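Local coordinates for protein Proline/betaine transporter, RALF (Rickettsia prowazekii str. Madrid E, PDB 4D7R) that probably acts as a guanine nucleotide exchange factor, here as an engineered chimera joining a Rickettsia Sec7 domain to a Legionella RalF capping domain, at residues E114-F119 with K216-N221. Residues are numbered along the deposited sequence; the frame is centred on the assembly and turned at random.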
ATOM      1  N   GLU A 114     -16.086  -2.011  15.501  1.00 16.74           N
ATOM      2  CA  GLU A 114     -17.013  -1.312  14.611  1.00 17.38           C
ATOM      3  C   GLU A 114     -16.309  -0.119  13.967  1.00 20.87           C
ATOM      4  O   GLU A 114     -16.450   0.110  12.766  1.00 21.21           O
ATOM      5  CB  GLU A 114     -18.261  -0.865  15.387  1.00 19.81           C
ATOM      6  CG  GLU A 114     -19.379  -1.898  15.306  1.00 35.69           C
ATOM      7  CD  GLU A 114     -20.161  -1.907  14.003  1.00 63.30           C
ATOM      8  OE1 GLU A 114     -21.032  -1.021  13.833  1.00 77.49           O
ATOM      9  OE2 GLU A 114     -19.908  -2.792  13.152  1.00 43.52           O
ATOM     10  N   SER A 115     -15.514   0.597  14.758  1.00 15.20           N
ATOM     11  CA  SER A 115     -14.734   1.747  14.285  1.00 14.79           C
ATOM     12  C   SER A 115     -13.717   1.295  13.221  1.00 18.29           C
ATOM     13  O   SER A 115     -13.610   1.933  12.172  1.00 17.53           O
ATOM     14  CB  SER A 115     -14.020   2.398  15.459  1.00 17.86           C
ATOM     15  OG  SER A 115     -14.972   2.995  16.320  1.00 19.85           O
ATOM     16  N   LEU A 116     -13.001   0.175  13.475  1.00 14.62           N
ATOM     17  CA  LEU A 116     -12.013  -0.346  12.503  1.00 13.43           C
ATOM     18  C   LEU A 116     -12.660  -0.782  11.190  1.00 19.44           C
ATOM     19  O   LEU A 116     -12.188  -0.380  10.115  1.00 17.29           O
ATOM     20  CB  LEU A 116     -11.144  -1.447  13.141  1.00 12.96           C
ATOM     21  CG  LEU A 116     -10.081  -2.176  12.259  1.00 14.38           C
ATOM     22  CD1 LEU A 116      -9.069  -1.189  11.649  1.00 13.81           C
ATOM     23  CD2 LEU A 116      -9.311  -3.149  13.071  1.00 13.75           C
ATOM     24  N   ARG A 117     -13.795  -1.515  11.275  1.00 17.56           N
ATOM     25  CA  ARG A 117     -14.597  -1.912  10.110  1.00 18.10           C
ATOM     26  C   ARG A 117     -15.011  -0.699   9.269  1.00 20.21           C
ATOM     27  O   ARG A 117     -14.815  -0.701   8.054  1.00 19.13           O
ATOM     28  CB  ARG A 117     -15.878  -2.635  10.553  1.00 17.51           C
ATOM     29  CG  ARG A 117     -15.680  -4.021  11.105  1.00 19.77           C
ATOM     30  CD  ARG A 117     -17.045  -4.663  11.255  1.00 25.61           C
ATOM     31  NE  ARG A 117     -17.017  -5.857  12.099  1.00 18.09           N
ATOM     32  CZ  ARG A 117     -16.723  -7.074  11.661  1.00 23.11           C
ATOM     33  NH1 ARG A 117     -16.391  -7.268  10.386  1.00 20.10           N
ATOM     34  NH2 ARG A 117     -16.753  -8.103  12.485  1.00 22.10           N
ATOM     35  N   ARG A 118     -15.548   0.309   9.907  1.00 17.52           N
ATOM     36  CA  ARG A 118     -15.999   1.496   9.242  1.00 18.06           C
ATOM     37  C   ARG A 118     -14.839   2.184   8.506  1.00 19.81           C
ATOM     38  O   ARG A 118     -14.958   2.496   7.383  1.00 19.65           O
ATOM     39  CB  ARG A 118     -16.670   2.418  10.239  1.00 18.86           C
ATOM     40  CG  ARG A 118     -17.497   3.473   9.598  1.00 30.82           C
ATOM     41  CD  ARG A 118     -18.424   4.130  10.573  1.00 37.58           C
ATOM     42  NE  ARG A 118     -18.054   5.498  10.821  1.00 40.01           N
ATOM     43  CZ  ARG A 118     -17.877   6.008  12.017  1.00 47.76           C
ATOM     44  NH1 ARG A 118     -18.207   5.326  13.060  1.00 32.91           N
ATOM     45  NH2 ARG A 118     -17.337   7.184  12.161  1.00 33.74           N
ATOM     46  N   PHE A 119     -13.736   2.377   9.182  1.00 14.02           N
ATOM     47  CA  PHE A 119     -12.551   3.022   8.617  1.00 13.48           C
ATOM     48  C   PHE A 119     -12.122   2.285   7.358  1.00 17.47           C
ATOM     49  O   PHE A 119     -11.989   2.914   6.308  1.00 16.80           O
ATOM     50  CB  PHE A 119     -11.383   3.083   9.638  1.00 13.12           C
ATOM     51  CG  PHE A 119     -10.140   3.781   9.129  1.00 12.58           C
ATOM     52  CD1 PHE A 119     -10.114   5.168   8.966  1.00 13.63           C
ATOM     53  CD2 PHE A 119      -9.018   3.046   8.745  1.00 15.10           C
ATOM     54  CE1 PHE A 119      -8.956   5.815   8.486  1.00 14.94           C
ATOM     55  CE2 PHE A 119      -7.866   3.694   8.248  1.00 15.13           C
ATOM     56  CZ  PHE A 119      -7.843   5.068   8.131  1.00 12.65           C
ATOM     57  N   LYS A 216     -18.137 -12.552  11.974  1.00 24.27           N
ATOM     58  CA  LYS A 216     -18.247 -11.736  10.781  1.00 23.36           C
ATOM     59  C   LYS A 216     -16.858 -11.283  10.329  1.00 24.35           C
ATOM     60  O   LYS A 216     -16.268 -10.423  10.994  1.00 22.53           O
ATOM     61  CB  LYS A 216     -19.158 -10.535  11.081  1.00 25.75           C
ATOM     62  CG  LYS A 216     -19.748  -9.846   9.851  1.00 42.37           C
ATOM     63  CD  LYS A 216     -19.839  -8.319  10.018  1.00 47.96           C
ATOM     64  CE  LYS A 216     -20.756  -7.852  11.137  1.00 60.68           C
ATOM     65  NZ  LYS A 216     -20.727  -6.375  11.308  1.00 68.31           N
ATOM     66  N   PRO A 217     -16.316 -11.814   9.238  1.00 20.64           N
ATOM     67  CA  PRO A 217     -14.990 -11.369   8.826  1.00 19.38           C
ATOM     68  C   PRO A 217     -14.995  -9.918   8.402  1.00 21.29           C
ATOM     69  O   PRO A 217     -16.021  -9.401   8.229  1.00 20.28           O
ATOM     70  CB  PRO A 217     -14.690 -12.215   7.605  1.00 22.46           C
ATOM     71  CG  PRO A 217     -16.010 -12.646   7.067  1.00 27.88           C
ATOM     72  CD  PRO A 217     -16.875 -12.777   8.267  1.00 24.10           C
ATOM     73  N   PHE A 218     -13.849  -9.319   8.196  1.00 17.36           N
ATOM     74  CA  PHE A 218     -13.814  -7.952   7.686  1.00 15.97           C
ATOM     75  C   PHE A 218     -14.270  -7.969   6.219  1.00 22.20           C
ATOM     76  O   PHE A 218     -14.020  -8.949   5.501  1.00 20.29           O
ATOM     77  CB  PHE A 218     -12.366  -7.410   7.713  1.00 15.87           C
ATOM     78  CG  PHE A 218     -11.844  -6.933   9.046  1.00 16.00           C
ATOM     79  CD1 PHE A 218     -12.421  -5.845   9.685  1.00 17.60           C
ATOM     80  CD2 PHE A 218     -10.715  -7.511   9.615  1.00 16.66           C
ATOM     81  CE1 PHE A 218     -11.930  -5.393  10.916  1.00 19.03           C
ATOM     82  CE2 PHE A 218     -10.217  -7.052  10.837  1.00 18.69           C
ATOM     83  CZ  PHE A 218     -10.824  -5.990  11.477  1.00 17.58           C
ATOM     84  N   LYS A 219     -14.923  -6.878   5.789  1.00 22.39           N
ATOM     85  CA  LYS A 219     -15.225  -6.589   4.389  1.00 24.22           C
ATOM     86  C   LYS A 219     -13.966  -5.820   3.946  1.00 27.59           C
ATOM     87  O   LYS A 219     -13.728  -4.694   4.425  1.00 28.03           O
ATOM     88  CB  LYS A 219     -16.485  -5.707   4.241  1.00 29.08           C
ATOM     89  CG  LYS A 219     -17.818  -6.411   4.564  1.00 50.90           C
ATOM     90  CD  LYS A 219     -18.185  -7.561   3.596  1.00 64.63           C
ATOM     91  CE  LYS A 219     -18.660  -7.118   2.227  1.00 75.22           C
ATOM     92  NZ  LYS A 219     -18.874  -8.278   1.318  1.00 81.46           N
ATOM     93  N   LEU A 220     -13.074  -6.493   3.203  1.00 22.85           N
ATOM     94  CA  LEU A 220     -11.819  -5.884   2.748  1.00 22.88           C
ATOM     95  C   LEU A 220     -11.887  -5.783   1.234  1.00 28.40           C
ATOM     96  O   LEU A 220     -11.857  -6.799   0.528  1.00 29.09           O
ATOM     97  CB  LEU A 220     -10.567  -6.681   3.160  1.00 22.44           C
ATOM     98  CG  LEU A 220     -10.316  -7.003   4.641  1.00 26.42           C
ATOM     99  CD1 LEU A 220      -9.238  -8.053   4.776  1.00 26.45           C
ATOM    100  CD2 LEU A 220      -9.946  -5.761   5.457  1.00 27.58           C
ATOM    101  N   ASN A 221     -12.021  -4.557   0.745  1.00 23.90           N
ATOM    102  CA  ASN A 221     -12.104  -4.304  -0.672  1.00 24.29           C
ATOM    103  C   ASN A 221     -10.740  -3.798  -1.102  1.00 27.14           C
ATOM    104  O   ASN A 221     -10.353  -2.680  -0.747  1.00 26.24           O
ATOM    105  CB  ASN A 221     -13.230  -3.306  -0.991  1.00 26.37           C
ATOM    106  CG  ASN A 221     -14.580  -3.678  -0.423  1.00 55.59           C
ATOM    107  OD1 ASN A 221     -15.194  -2.905   0.331  1.00 52.62           O
ATOM    108  ND2 ASN A 221     -15.065  -4.872  -0.754  1.00 45.50           N
TER
HETATM  109  O   HOH W   1     -16.129  -5.183   7.903  1.00 12.91           O
HETATM  110  O   HOH W   2     -14.218  -3.448   7.114  1.00 33.09           O
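R117 and F218 form the closest CA pair, 6.6 Å apart, between segment 114-119 on helix 112-121 and the non-helical segment 216-221 after helix 203-215. The R117 chain runs extended from CG to NE and presents its guanidinium end-on to the backbone. K216 O takes both terminal nitrogens from the same face of its carbonyl plane: R117 NH2 to K216 O is 2.8 Å and nearly straight (160°), while NH1 makes a longer, more bent bond. R117 NH1 also donates to P217 O at 3.1 Å, standing well above that carbonyl plane. Both acceptors lie close to the guanidinium plane. K216, bent at chi2 and chi3, folds back over one guanidinium face, with K216 CD 3.6 Å from R117 NH1. K216 NZ ends 3.8 Å from R117 NE and 4.1 Å from E114 OE2, too far for a salt bridge. F218, with CG anti to the carbonyl carbon (chi1 -79°), brings its CZ 3.6 Å from L116 CD2 and its CD1-CE1 side against R117 CG; T165 and I166 of helix 155-173 also touch it. One water links R117 NH1 to K219 N, another R117 O to K219 O. In the Sec7 part of the chimera, one arginine supplies donors to the consecutive carbonyls of K216 and P217, and the three bonds should restrict rotation of its guanidinium; the E114 carboxylate may partly offset the two neighbouring positive charges.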